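PDB 3HVY: cystathionine beta-lyase family protein, YNBB B.subtilis ortholog from Clostridium acetobutylicum, which probably catalyses pyridoxal-phosphate-dependent cleavage of carbon–sulfur bonds in sulfur amino acids, as cystathionine beta-lyases do, and may be involved in aluminium resistance. Local coordinates for residues 62-68 with 282-288; 192-196 with 328-332; 94-99 with 253-257; 185-190 with 332-338. One frame throughout, in Å; residues are numbered along the deposited sequence.

How the contacts relate
From the N terminus, the chain first passes the opening segments of contact 1 (62-68) and contact 3 (94-99), then those of contact 4 (185-190) and contact 2 (192-196). Contact 3 closes first, at 253-257, nested within the loop that contact 1 closes at 282-288. Contact 2 closes at 328-332, nested within contact 4, closed at 332-338; the two share Asp332. Contacts 1 and 3 each cross contacts 2 and 4. Contacts 1 and 3 touch near the second subunit, tying the seven-stranded sheet's edge and the loop between helices 18-55 and 74-87 to the start of helix 287-317. Contacts 2 and 4 join the loop between strand 177-183 and helix 196-207 to strand 334-338 of the five-stranded sheet and the loop ahead of it.

Contact 1. Residues 62-68 with 282-288; sequences HFTNSSG and STFGVMR
Gly68 O is gripped by Ser282 OG, which donates to it at 2.8 Å with the donor tilted 28° from the carbonyl plane, and by water 4, which also bonds Ser282 N. Serine suits position 282 because its hydroxyl then serves a second bridge: water 3 links Ser282 OG with Ser66 O and Phe284 N. Further along, Ser66 OG accepts from Thr283 N at 3.0 Å; with chi1 at 52° it lies between its own backbone N and carbonyl carbon, turned toward segment 282-288. Water 2 fills the middle, donating to Thr283 OG1 at 2.6 Å while accepting from Ser66 N and Gly285 N. Gly285 lies in a type I' turn closed by Val286 N to Thr283 O; it has a positive phi of 74° and comes so near Asn65 OD1 that its lack of a CB fits the place. Thr64 OG1 touches selenomethionine Met287 CG at 3.3 Å, the two side chains running alongside each other. At the far end Arg288 CG sits over the centre of the Phe63 ring in a CH-pi contact, 4.2 Å from the centroid. The aliphatic part of the arginine covers the ring, while Arg288 NH2 reaches Asn65 O of the third subunit. Asp73, just ahead of helix 74-87, ties the row together by accepting bonds from Thr64, Ser66 and Thr283. Thr64 and Met287 also rest on that helix, so the contact fastens the loop between helices 18-55 and 74-87 to the first turn of helix 287-317, at a meeting point of subunits.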
loop_
_atom_site.group_PDB
_atom_site.type_symbol
_atom_site.label_atom_id
_atom_site.label_comp_id
_atom_site.label_asym_id
_atom_site.label_seq_id
_atom_site.Cartn_x
_atom_site.Cartn_y
_atom_site.Cartn_z
ATOM N N HIS D 62 -1.922 6.875 -15.100
ATOM C CA HIS D 62 -3.214 6.415 -14.573
ATOM C C HIS D 62 -3.050 5.541 -13.350
ATOM O O HIS D 62 -4.067 5.206 -12.692
ATOM C CB HIS D 62 -3.987 5.669 -15.666
ATOM C CG HIS D 62 -4.451 6.580 -16.744
ATOM N ND1 HIS D 62 -3.722 6.797 -17.904
ATOM C CD2 HIS D 62 -5.508 7.415 -16.800
ATOM C CE1 HIS D 62 -4.351 7.687 -18.648
ATOM N NE2 HIS D 62 -5.424 8.094 -17.992
ATOM N N PHE D 63 -1.803 5.156 -13.034
ATOM C CA PHE D 63 -1.555 4.311 -11.836
ATOM C C PHE D 63 -1.296 5.257 -10.638
ATOM O O PHE D 63 -0.194 5.399 -10.104
ATOM C CB PHE D 63 -0.443 3.266 -12.038
ATOM C CG PHE D 63 -0.600 2.424 -13.311
ATOM C CD1 PHE D 63 -1.863 2.078 -13.777
ATOM C CD2 PHE D 63 0.507 1.944 -13.986
ATOM C CE1 PHE D 63 -2.026 1.325 -14.916
ATOM C CE2 PHE D 63 0.340 1.171 -15.152
ATOM C CZ PHE D 63 -0.953 0.872 -15.584
ATOM N N THR D 64 -2.397 5.903 -10.261
ATOM C CA THR D 64 -2.442 6.926 -9.261
ATOM C C THR D 64 -2.356 6.331 -7.831
ATOM O O THR D 64 -2.519 5.107 -7.588
ATOM C CB THR D 64 -3.738 7.796 -9.403
ATOM O OG1 THR D 64 -4.895 6.960 -9.244
ATOM C CG2 THR D 64 -3.779 8.493 -10.742
ATOM N N ASN D 65 -2.071 7.273 -6.926
ATOM C CA ASN D 65 -1.893 7.068 -5.535
ATOM C C ASN D 65 -2.608 8.244 -4.812
ATOM O O ASN D 65 -1.983 9.029 -4.069
ATOM C CB ASN D 65 -0.403 7.112 -5.279
ATOM C CG ASN D 65 -0.067 6.687 -3.908
ATOM O OD1 ASN D 65 -0.767 5.833 -3.365
ATOM N ND2 ASN D 65 1.007 7.271 -3.315
ATOM N N SER D 66 -3.900 8.408 -5.070
ATOM C CA SER D 66 -4.633 9.563 -4.514
ATOM C C SER D 66 -4.807 9.449 -3.010
ATOM O O SER D 66 -4.799 8.347 -2.463
ATOM C CB SER D 66 -5.988 9.744 -5.167
ATOM O OG SER D 66 -6.732 8.529 -5.131
ATOM N N SER D 67 -4.982 10.613 -2.365
ATOM C CA SER D 67 -5.232 10.736 -0.937
ATOM C C SER D 67 -6.387 11.665 -0.691
ATOM O O SER D 67 -6.893 12.366 -1.603
ATOM C CB SER D 67 -3.996 11.270 -0.199
ATOM O OG SER D 67 -3.745 12.629 -0.526
ATOM N N GLY D 68 -6.787 11.697 0.571
ATOM C CA GLY D 68 -7.838 12.581 1.029
ATOM C C GLY D 68 -9.051 12.491 0.148
ATOM O O GLY D 68 -9.496 11.402 -0.128
ATOM N N SER D 282 -10.699 9.013 -2.841
ATOM C CA SER D 282 -9.383 8.540 -3.224
ATOM C C SER D 282 -9.382 6.996 -3.203
ATOM O O SER D 282 -10.289 6.368 -2.639
ATOM C CB SER D 282 -8.293 9.109 -2.334
ATOM O OG SER D 282 -8.628 8.874 -0.996
ATOM N N THR D 283 -8.325 6.411 -3.769
ATOM C CA THR D 283 -8.375 5.005 -4.149
ATOM C C THR D 283 -7.255 4.146 -3.583
ATOM O O THR D 283 -6.987 3.064 -4.064
ATOM C CB THR D 283 -8.515 4.872 -5.664
ATOM O OG1 THR D 283 -7.467 5.616 -6.318
ATOM C CG2 THR D 283 -9.880 5.452 -6.091
ATOM N N PHE D 284 -6.627 4.621 -2.516
ATOM C CA PHE D 284 -5.731 3.776 -1.720
ATOM C C PHE D 284 -4.555 3.125 -2.450
ATOM O O PHE D 284 -3.986 2.191 -1.928
ATOM C CB PHE D 284 -6.558 2.700 -1.005
ATOM C CG PHE D 284 -7.802 3.230 -0.339
ATOM C CD1 PHE D 284 -7.712 3.954 0.833
ATOM C CD2 PHE D 284 -9.038 3.033 -0.906
ATOM C CE1 PHE D 284 -8.866 4.446 1.450
ATOM C CE2 PHE D 284 -10.197 3.532 -0.300
ATOM C CZ PHE D 284 -10.093 4.257 0.884
ATOM N N GLY D 285 -4.174 3.633 -3.620
ATOM C CA GLY D 285 -3.123 3.043 -4.440
ATOM C C GLY D 285 -3.516 1.749 -5.165
ATOM O O GLY D 285 -2.659 1.062 -5.698
ATOM N N VAL D 286 -4.802 1.403 -5.213
ATOM C CA VAL D 286 -5.213 0.168 -5.886
ATOM C C VAL D 286 -5.316 0.226 -7.420
ATOM O O VAL D 286 -5.573 -0.798 -8.055
ATOM C CB VAL D 286 -6.535 -0.405 -5.302
ATOM C CG1 VAL D 286 -6.419 -0.487 -3.807
ATOM C CG2 VAL D 286 -7.803 0.407 -5.755
HETATM N N MSE D 287 -5.111 1.386 -8.033
HETATM C CA MSE D 287 -5.484 1.515 -9.448
HETATM C C MSE D 287 -4.694 0.560 -10.363
HETATM O O MSE D 287 -5.292 -0.101 -11.220
HETATM C CB MSE D 287 -5.401 2.972 -9.937
HETATM C CG MSE D 287 -6.342 3.963 -9.232
HETATM SE SE MSE D 287 -8.228 3.385 -9.150
HETATM C CE MSE D 287 -8.377 2.997 -11.007
ATOM N N ARG D 288 -3.370 0.443 -10.211
ATOM C CA ARG D 288 -2.635 -0.477 -11.094
ATOM C C ARG D 288 -3.266 -1.892 -11.043
ATOM O O ARG D 288 -3.501 -2.511 -12.042
ATOM C CB ARG D 288 -1.152 -0.512 -10.711
ATOM C CG ARG D 288 -0.293 -1.382 -11.579
ATOM C CD ARG D 288 1.181 -1.448 -11.117
ATOM N NE ARG D 288 1.865 -0.174 -11.379
ATOM C CZ ARG D 288 2.203 0.713 -10.443
ATOM N NH1 ARG D 288 1.987 0.471 -9.160
ATOM N NH2 ARG D 288 2.792 1.839 -10.779
HETATM O O HOH W 1 -1.943 2.485 -8.590
HETATM O O HOH W 2 -4.952 5.550 -5.682
HETATM O O HOH W 3 -6.760 6.792 -0.678
HETATM O O HOH W 4 -11.843 10.025 -0.258
#

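Contact 2. Residues 192-196 with 328-332; sequences KSLRI and DKRTD
Arg195 reaches across to the backbone at Lys329 and Arg330. From CB the side chain turns through a chi2 of -98°, laying CD 3.3 Å from Lys329 O and near Thr331 CB. NE passes the same carbonyl; the guanidinium then spreads with one face against Lys329 CB, 3.4 Å above its plane. At the tip, NH1 donates to Arg330 O at 3.1 Å; that oxygen lies in the guanidinium plane, although the donor stands above the carbonyl plane. A long arginine suits this place, its methylenes lying on backbone and its flat end taking both a face contact and a bond. Arg195 is also the N-cap residue of helix 196-207, so the contact joins the entry to a helix of the large, seven-stranded-sheet domain, built as in fold type I pyridoxal-phosphate enzymes, to the loop before strand 334-338. Thr331 wedges its CG2 against Leu194 O, 3.3 Å away, and Ser193 CB, while its hydroxyl is hydrogen-bonded to Glu226. Ser193 OG donates to Asp332 OD2 at 2.5 Å, on the syn side but 33° out of the carboxylate plane, and accepts from Thr186 N. Water 5 bridges Lys192 NZ and Asp328 OD1, 4.1 Å apart, too far for a direct salt bridge; Asp328 OD2 accepts from Lys325 N.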
loop_
_atom_site.group_PDB
_atom_site.type_symbol
_atom_site.label_atom_id
_atom_site.label_comp_id
_atom_site.label_asym_id
_atom_site.label_seq_id
_atom_site.Cartn_x
_atom_site.Cartn_y
_atom_site.Cartn_z
ATOM N N LYS D 192 -30.546 -23.619 -14.586
ATOM C CA LYS D 192 -29.463 -22.980 -15.318
ATOM C C LYS D 192 -29.563 -21.436 -15.278
ATOM O O LYS D 192 -30.646 -20.860 -15.384
ATOM C CB LYS D 192 -29.468 -23.450 -16.756
ATOM C CG LYS D 192 -29.074 -24.932 -16.906
ATOM C CD LYS D 192 -28.913 -25.376 -18.368
ATOM C CE LYS D 192 -30.241 -25.523 -19.095
ATOM N NZ LYS D 192 -30.005 -25.244 -20.524
ATOM N N SER D 193 -28.415 -20.792 -15.104
ATOM C CA SER D 193 -28.300 -19.350 -15.111
ATOM C C SER D 193 -28.726 -18.820 -16.461
ATOM O O SER D 193 -28.620 -19.511 -17.472
ATOM C CB SER D 193 -26.876 -18.958 -14.802
ATOM O OG SER D 193 -26.494 -19.364 -13.490
ATOM N N LEU D 194 -29.232 -17.589 -16.464
ATOM C CA LEU D 194 -29.831 -16.991 -17.660
ATOM C C LEU D 194 -28.796 -16.511 -18.642
ATOM O O LEU D 194 -27.971 -15.656 -18.324
ATOM C CB LEU D 194 -30.657 -15.760 -17.284
ATOM C CG LEU D 194 -32.115 -15.798 -16.962
ATOM C CD1 LEU D 194 -32.486 -14.323 -16.869
ATOM C CD2 LEU D 194 -32.929 -16.542 -18.061
ATOM N N ARG D 195 -28.848 -17.033 -19.851
ATOM C CA ARG D 195 -27.889 -16.624 -20.891
ATOM C C ARG D 195 -28.204 -15.224 -21.469
ATOM O O ARG D 195 -29.329 -14.749 -21.442
ATOM C CB ARG D 195 -27.960 -17.645 -22.011
ATOM C CG ARG D 195 -27.544 -19.063 -21.626
ATOM C CD ARG D 195 -26.135 -19.263 -22.051
ATOM N NE ARG D 195 -26.112 -19.398 -23.509
ATOM C CZ ARG D 195 -25.018 -19.325 -24.264
ATOM N NH1 ARG D 195 -23.831 -19.116 -23.728
ATOM N NH2 ARG D 195 -25.120 -19.477 -25.572
ATOM N N ILE D 196 -27.216 -14.600 -22.101
ATOM C CA ILE D 196 -27.440 -13.284 -22.609
ATOM C C ILE D 196 -28.573 -13.249 -23.624
ATOM O O ILE D 196 -29.367 -12.300 -23.636
ATOM C CB ILE D 196 -26.151 -12.665 -23.217
ATOM C CG1 ILE D 196 -25.103 -12.413 -22.134
ATOM C CG2 ILE D 196 -26.518 -11.424 -24.056
ATOM C CD1 ILE D 196 -25.463 -11.371 -21.084
ATOM N N ASP D 328 -23.629 -27.646 -22.186
ATOM C CA ASP D 328 -24.481 -26.462 -22.105
ATOM C C ASP D 328 -23.571 -25.266 -22.089
ATOM O O ASP D 328 -22.739 -25.135 -21.190
ATOM C CB ASP D 328 -25.275 -26.412 -20.791
ATOM C CG ASP D 328 -26.384 -27.433 -20.741
ATOM O OD1 ASP D 328 -26.980 -27.722 -21.799
ATOM O OD2 ASP D 328 -26.691 -27.913 -19.642
ATOM N N LYS D 329 -23.697 -24.402 -23.077
ATOM C CA LYS D 329 -22.830 -23.227 -23.167
ATOM C C LYS D 329 -23.141 -22.262 -21.992
ATOM O O LYS D 329 -24.278 -21.978 -21.659
ATOM C CB LYS D 329 -22.921 -22.535 -24.537
ATOM C CG LYS D 329 -22.495 -23.463 -25.761
ATOM C CD LYS D 329 -21.056 -24.032 -25.646
ATOM C CE LYS D 329 -20.547 -24.698 -26.942
ATOM N NZ LYS D 329 -21.073 -26.057 -27.191
ATOM N N ARG D 330 -22.073 -21.842 -21.332
ATOM C CA ARG D 330 -22.156 -21.113 -20.093
ATOM C C ARG D 330 -22.391 -19.611 -20.199
ATOM O O ARG D 330 -22.082 -18.956 -21.210
ATOM C CB ARG D 330 -20.867 -21.375 -19.300
ATOM C CG ARG D 330 -20.505 -22.858 -19.130
ATOM C CD ARG D 330 -21.646 -23.615 -18.609
ATOM N NE ARG D 330 -21.501 -25.089 -18.534
ATOM C CZ ARG D 330 -21.074 -25.728 -17.447
ATOM N NH1 ARG D 330 -20.659 -25.057 -16.401
ATOM N NH2 ARG D 330 -21.043 -27.046 -17.410
ATOM N N THR D 331 -22.980 -19.100 -19.128
ATOM C CA THR D 331 -23.155 -17.687 -18.970
ATOM C C THR D 331 -22.491 -17.155 -17.725
ATOM O O THR D 331 -22.283 -15.918 -17.607
ATOM C CB THR D 331 -24.652 -17.318 -18.984
ATOM O OG1 THR D 331 -24.767 -15.934 -19.275
ATOM C CG2 THR D 331 -25.340 -17.613 -17.655
ATOM N N ASP D 332 -22.203 -18.056 -16.758
ATOM C CA ASP D 332 -21.436 -17.715 -15.581
ATOM C C ASP D 332 -20.416 -18.828 -15.271
ATOM O O ASP D 332 -20.292 -19.775 -16.032
ATOM C CB ASP D 332 -22.340 -17.377 -14.403
ATOM C CG ASP D 332 -23.106 -18.558 -13.911
ATOM O OD1 ASP D 332 -22.613 -19.672 -14.125
ATOM O OD2 ASP D 332 -24.176 -18.392 -13.299
HETATM O O HOH W 5 -30.190 -28.107 -22.005
#

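Contact 3. Residues 94-99 with 253-257; sequences VRPHFV and TGGYI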
loop_
_atom_site.group_PDB
_atom_site.type_symbol
_atom_site.label_atom_id
_atom_site.label_comp_id
_atom_site.label_asym_id
_atom_site.label_seq_id
_atom_site.Cartn_x
_atom_site.Cartn_y
_atom_site.Cartn_z
ATOM N N VAL D 94 -16.637 2.431 -10.829
ATOM C CA VAL D 94 -15.835 1.355 -10.328
ATOM C C VAL D 94 -15.027 1.889 -9.154
ATOM O O VAL D 94 -14.305 2.914 -9.268
ATOM C CB VAL D 94 -14.855 0.856 -11.418
ATOM C CG1 VAL D 94 -14.126 -0.422 -10.928
ATOM C CG2 VAL D 94 -15.558 0.680 -12.767
ATOM N N ARG D 95 -15.140 1.220 -8.007
ATOM C CA ARG D 95 -14.527 1.742 -6.805
ATOM C C ARG D 95 -14.130 0.621 -5.901
ATOM O O ARG D 95 -14.832 -0.407 -5.799
ATOM C CB ARG D 95 -15.501 2.616 -6.023
ATOM C CG ARG D 95 -15.909 3.900 -6.687
ATOM C CD ARG D 95 -14.770 4.901 -6.740
ATOM N NE ARG D 95 -15.180 6.203 -7.271
ATOM C CZ ARG D 95 -15.330 6.484 -8.558
ATOM N NH1 ARG D 95 -15.132 5.556 -9.472
ATOM N NH2 ARG D 95 -15.698 7.703 -8.926
ATOM N N PRO D 96 -13.000 0.791 -5.205
ATOM C CA PRO D 96 -12.566 -0.185 -4.180
ATOM C C PRO D 96 -13.432 -0.037 -2.908
ATOM O O PRO D 96 -13.466 -0.905 -2.029
ATOM C CB PRO D 96 -11.123 0.261 -3.889
ATOM C CG PRO D 96 -11.189 1.760 -4.093
ATOM C CD PRO D 96 -12.066 1.918 -5.314
ATOM N N HIS D 97 -14.156 1.066 -2.825
ATOM C CA HIS D 97 -14.980 1.350 -1.656
ATOM C C HIS D 97 -16.156 0.407 -1.466
ATOM O O HIS D 97 -16.746 0.364 -0.361
ATOM C CB HIS D 97 -15.491 2.790 -1.693
ATOM C CG HIS D 97 -14.411 3.809 -1.925
ATOM N ND1 HIS D 97 -14.046 4.745 -0.979
ATOM C CD2 HIS D 97 -13.608 4.030 -3.004
ATOM C CE1 HIS D 97 -13.051 5.481 -1.458
ATOM N NE2 HIS D 97 -12.774 5.077 -2.687
ATOM N N PHE D 98 -16.603 -0.274 -2.516
ATOM C CA PHE D 98 -17.691 -1.227 -2.324
ATOM C C PHE D 98 -17.120 -2.411 -1.523
ATOM O O PHE D 98 -16.064 -2.948 -1.855
ATOM C CB PHE D 98 -18.243 -1.748 -3.619
ATOM C CG PHE D 98 -19.008 -0.744 -4.457
ATOM C CD1 PHE D 98 -20.287 -0.358 -4.125
ATOM C CD2 PHE D 98 -18.440 -0.247 -5.627
ATOM C CE1 PHE D 98 -20.983 0.483 -4.920
ATOM C CE2 PHE D 98 -19.157 0.618 -6.440
ATOM C CZ PHE D 98 -20.386 0.976 -6.094
ATOM N N VAL D 99 -17.832 -2.818 -0.481
ATOM C CA VAL D 99 -17.332 -3.823 0.431
ATOM C C VAL D 99 -17.546 -5.233 -0.085
ATOM O O VAL D 99 -16.867 -6.153 0.380
ATOM C CB VAL D 99 -17.923 -3.655 1.876
ATOM C CG1 VAL D 99 -17.539 -2.303 2.446
ATOM C CG2 VAL D 99 -19.459 -3.883 1.984
ATOM N N THR D 253 -10.561 -5.866 -3.601
ATOM C CA THR D 253 -11.895 -5.558 -3.062
ATOM C C THR D 253 -12.609 -4.660 -4.045
ATOM O O THR D 253 -12.034 -4.258 -5.072
ATOM C CB THR D 253 -11.854 -4.870 -1.666
ATOM O OG1 THR D 253 -13.176 -4.939 -1.029
ATOM C CG2 THR D 253 -11.389 -3.444 -1.833
ATOM N N GLY D 254 -13.878 -4.380 -3.789
ATOM C CA GLY D 254 -14.589 -3.396 -4.629
ATOM C C GLY D 254 -15.709 -3.943 -5.495
ATOM O O GLY D 254 -16.080 -5.116 -5.416
ATOM N N GLY D 255 -16.276 -3.047 -6.298
ATOM C CA GLY D 255 -17.461 -3.354 -7.092
ATOM C C GLY D 255 -17.597 -2.348 -8.227
ATOM O O GLY D 255 -16.859 -1.354 -8.283
ATOM N N TYR D 256 -18.555 -2.612 -9.118
ATOM C CA TYR D 256 -18.820 -1.742 -10.222
ATOM C C TYR D 256 -20.333 -1.601 -10.436
ATOM O O TYR D 256 -21.114 -2.483 -10.068
ATOM C CB TYR D 256 -18.105 -2.216 -11.492
ATOM C CG TYR D 256 -18.719 -3.448 -12.143
ATOM C CD1 TYR D 256 -18.310 -4.725 -11.778
ATOM C CD2 TYR D 256 -19.725 -3.317 -13.117
ATOM C CE1 TYR D 256 -18.905 -5.847 -12.349
ATOM C CE2 TYR D 256 -20.325 -4.445 -13.684
ATOM C CZ TYR D 256 -19.896 -5.704 -13.305
ATOM O OH TYR D 256 -20.445 -6.855 -13.840
ATOM N N ILE D 257 -20.703 -0.446 -10.980
ATOM C CA ILE D 257 -22.024 -0.164 -11.486
ATOM C C ILE D 257 -21.834 0.441 -12.865
ATOM O O ILE D 257 -20.953 1.252 -13.056
ATOM C CB ILE D 257 -22.806 0.795 -10.601
ATOM C CG1 ILE D 257 -22.992 0.190 -9.239
ATOM C CG2 ILE D 257 -24.201 1.171 -11.317
ATOM C CD1 ILE D 257 -23.739 1.063 -8.229
HETATM O O HOH W 6 -14.490 -5.102 1.618
HETATM O O HOH W 7 -14.839 -7.002 -1.298
#
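Residues 94-95 and 255-256 pair as antiparallel strands. Arg95 and Gly255 form the hydrogen-bonded pair: Arg95 N donates to Gly255 O, nearly straight at 169°, and Gly255 N returns a bond to Arg95 O, each 3.1 Å long. Val94 and Tyr256 are the neighbouring non-hydrogen-bonded pair, their CA atoms 4.3 Å apart. Past Arg95, segment 94-99 leaves the ladder through a type I turn ending at Phe98, which doubles back over the two glycines. Gly254 suits this bend: it takes a phi of 113°, and its CA presses against Arg95 O and, at 3.2 Å, against Phe98 O. Gly255, equally bare, lets the Phe98 ring settle on the strand, with CD2 only 3.3 Å from Gly255 O. The ring's far end, CZ, meets Ile257 CD1 at 4.0 Å, the two side chains crossing at about a right angle. Val94 CG2 packs on Tyr256 CB; the tyrosine hydroxyl is hydrogen-bonded to Glu223. Thr253 turns its methyl CG2 to Pro96 O, while its hydroxyl is hydrogen-bonded to Gly68 O of the second subunit and meets waters 6 and 7, which lie between it and Val99 O; water 7 donates to that carbonyl. This pairing adds edge strand 91-95 to strand 255-259 of the seven-stranded sheet; Val94 faces helix 74-87, whereas Phe98 and Ile257 pack against helices 101-111 and 261-271.

Contact 4. Residues 185-190 with 332-338; sequences STGYGW and DIIQAIK
Trp190 and Lys338 meet because both first torsions carry the chain away from the backbone N: with chi1 at -170° the indole swings over to strand 334-338, and with chi1 at -172° the lysine runs extended until a bend at chi3 (-65°) folds its end over the ring. Lys338 CE then lies over the six-membered ring, 3.7 Å from its centroid, in a CH-pi contact, while NZ stands 3.9 Å from the centroid of the five-membered ring, over its face, a cation-pi interaction. Tryptophan suits the place, its two fused rings giving the methylene and the ammonium a seat each. Trp190 CZ3 also touches Ala336 CB at 4.0 Å; the small alanine lets the indole lie close to the strand. At the other end Ser185 OG donates to Asp332 OD2 at 2.7 Å, from above the carboxylate plane, so this oxygen takes a second serine. Asp332 OD1 meanwhile accepts from Ile334 N at 3.0 Å, an Asx turn that holds the carboxylate in place. The loop after strand 177-183 thus lies across the five-stranded antiparallel sheet: Trp190 also rests on strands 321-323 and 402-406, whereas Ile337 points away from the loop to helix 287-317.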
loop_
_atom_site.group_PDB
_atom_site.type_symbol
_atom_site.label_atom_id
_atom_site.label_comp_id
_atom_site.label_asym_id
_atom_site.label_seq_id
_atom_site.Cartn_x
_atom_site.Cartn_y
_atom_site.Cartn_z
ATOM N N SER D 185 -27.006 -14.901 -12.761
ATOM C CA SER D 185 -26.567 -16.157 -12.158
ATOM C C SER D 185 -27.606 -16.731 -11.177
ATOM O O SER D 185 -28.094 -16.027 -10.298
ATOM C CB SER D 185 -25.228 -15.921 -11.447
ATOM O OG SER D 185 -24.709 -17.115 -10.926
ATOM N N THR D 186 -27.965 -18.001 -11.336
ATOM C CA THR D 186 -28.896 -18.652 -10.416
ATOM C C THR D 186 -28.239 -18.672 -9.040
ATOM O O THR D 186 -27.009 -18.721 -8.910
ATOM C CB THR D 186 -29.095 -20.147 -10.821
ATOM O OG1 THR D 186 -29.558 -20.214 -12.173
ATOM C CG2 THR D 186 -30.013 -20.920 -9.854
ATOM N N GLY D 187 -28.995 -18.667 -7.975
ATOM C CA GLY D 187 -28.243 -18.872 -6.714
ATOM C C GLY D 187 -28.151 -20.355 -6.329
ATOM O O GLY D 187 -27.665 -21.218 -7.070
ATOM N N TYR D 188 -28.662 -20.653 -5.151
ATOM C CA TYR D 188 -28.680 -22.010 -4.696
ATOM C C TYR D 188 -29.928 -22.692 -5.220
ATOM O O TYR D 188 -30.887 -22.867 -4.483
ATOM C CB TYR D 188 -28.668 -22.072 -3.169
ATOM C CG TYR D 188 -27.355 -21.739 -2.507
ATOM C CD1 TYR D 188 -26.139 -21.919 -3.166
ATOM C CD2 TYR D 188 -27.329 -21.320 -1.181
ATOM C CE1 TYR D 188 -24.952 -21.650 -2.547
ATOM C CE2 TYR D 188 -26.137 -21.050 -0.538
ATOM C CZ TYR D 188 -24.948 -21.221 -1.222
ATOM O OH TYR D 188 -23.763 -20.954 -0.585
ATOM N N GLY D 189 -29.938 -23.095 -6.476
ATOM C CA GLY D 189 -31.082 -23.855 -6.963
ATOM C C GLY D 189 -30.662 -24.980 -7.882
ATOM O O GLY D 189 -29.523 -25.433 -7.857
ATOM N N TRP D 190 -31.599 -25.447 -8.676
ATOM C CA TRP D 190 -31.298 -26.433 -9.670
ATOM C C TRP D 190 -31.937 -25.897 -10.948
ATOM O O TRP D 190 -32.905 -26.431 -11.439
ATOM C CB TRP D 190 -31.801 -27.812 -9.255
ATOM C CG TRP D 190 -31.297 -28.906 -10.133
ATOM C CD1 TRP D 190 -31.979 -29.521 -11.136
ATOM C CD2 TRP D 190 -29.974 -29.491 -10.131
ATOM N NE1 TRP D 190 -31.193 -30.468 -11.732
ATOM C CE2 TRP D 190 -29.954 -30.473 -11.137
ATOM C CE3 TRP D 190 -28.811 -29.266 -9.387
ATOM C CZ2 TRP D 190 -28.813 -31.244 -11.413
ATOM C CZ3 TRP D 190 -27.692 -30.042 -9.646
ATOM C CH2 TRP D 190 -27.698 -31.012 -10.635
ATOM N N ASP D 332 -22.203 -18.056 -16.758
ATOM C CA ASP D 332 -21.436 -17.715 -15.581
ATOM C C ASP D 332 -20.416 -18.828 -15.271
ATOM O O ASP D 332 -20.292 -19.775 -16.032
ATOM C CB ASP D 332 -22.340 -17.377 -14.403
ATOM C CG ASP D 332 -23.106 -18.558 -13.911
ATOM O OD1 ASP D 332 -22.613 -19.672 -14.125
ATOM O OD2 ASP D 332 -24.176 -18.392 -13.299
ATOM N N ILE D 333 -19.663 -18.662 -14.196
ATOM C CA ILE D 333 -18.589 -19.603 -13.822
ATOM C C ILE D 333 -19.009 -20.692 -12.822
ATOM O O ILE D 333 -18.180 -21.469 -12.356
ATOM C CB ILE D 333 -17.322 -18.884 -13.263
ATOM C CG1 ILE D 333 -17.628 -18.073 -12.012
ATOM C CG2 ILE D 333 -16.646 -17.972 -14.331
ATOM C CD1 ILE D 333 -16.385 -17.668 -11.201
ATOM N N ILE D 334 -20.287 -20.781 -12.533
ATOM C CA ILE D 334 -20.755 -21.690 -11.500
ATOM C C ILE D 334 -21.082 -23.086 -12.044
ATOM O O ILE D 334 -21.617 -23.203 -13.144
ATOM C CB ILE D 334 -22.042 -21.182 -10.850
ATOM C CG1 ILE D 334 -21.888 -19.732 -10.363
ATOM C CG2 ILE D 334 -22.485 -22.127 -9.700
ATOM C CD1 ILE D 334 -20.715 -19.536 -9.481
ATOM N N GLN D 335 -20.770 -24.129 -11.239
ATOM C CA GLN D 335 -21.089 -25.496 -11.564
ATOM C C GLN D 335 -21.738 -26.102 -10.350
ATOM O O GLN D 335 -21.164 -26.043 -9.268
ATOM C CB GLN D 335 -19.846 -26.334 -11.845
ATOM C CG GLN D 335 -20.152 -27.756 -12.325
ATOM C CD GLN D 335 -21.048 -27.769 -13.560
ATOM O OE1 GLN D 335 -20.739 -27.111 -14.538
ATOM N NE2 GLN D 335 -22.146 -28.545 -13.523
ATOM N N ALA D 336 -22.890 -26.730 -10.553
ATOM C CA ALA D 336 -23.638 -27.444 -9.497
ATOM C C ALA D 336 -23.520 -28.960 -9.700
ATOM O O ALA D 336 -23.455 -29.439 -10.835
ATOM C CB ALA D 336 -25.139 -26.982 -9.464
ATOM N N ILE D 337 -23.477 -29.701 -8.595
ATOM C CA ILE D 337 -23.331 -31.138 -8.611
ATOM C C ILE D 337 -24.351 -31.692 -7.575
ATOM O O ILE D 337 -24.319 -31.273 -6.422
ATOM C CB ILE D 337 -21.921 -31.567 -8.154
ATOM C CG1 ILE D 337 -20.796 -30.810 -8.916
ATOM C CG2 ILE D 337 -21.770 -33.125 -8.231
ATOM C CD1 ILE D 337 -19.409 -30.995 -8.289
ATOM N N LYS D 338 -25.259 -32.567 -7.994
ATOM C CA LYS D 338 -26.238 -33.176 -7.067
ATOM C C LYS D 338 -25.624 -34.441 -6.457
ATOM O O LYS D 338 -25.610 -35.492 -7.060
ATOM C CB LYS D 338 -27.533 -33.471 -7.794
ATOM C CG LYS D 338 -28.687 -33.920 -6.916
ATOM C CD LYS D 338 -29.977 -34.147 -7.697
ATOM C CE LYS D 338 -30.519 -32.838 -8.314
ATOM N NZ LYS D 338 -31.898 -32.951 -8.893
#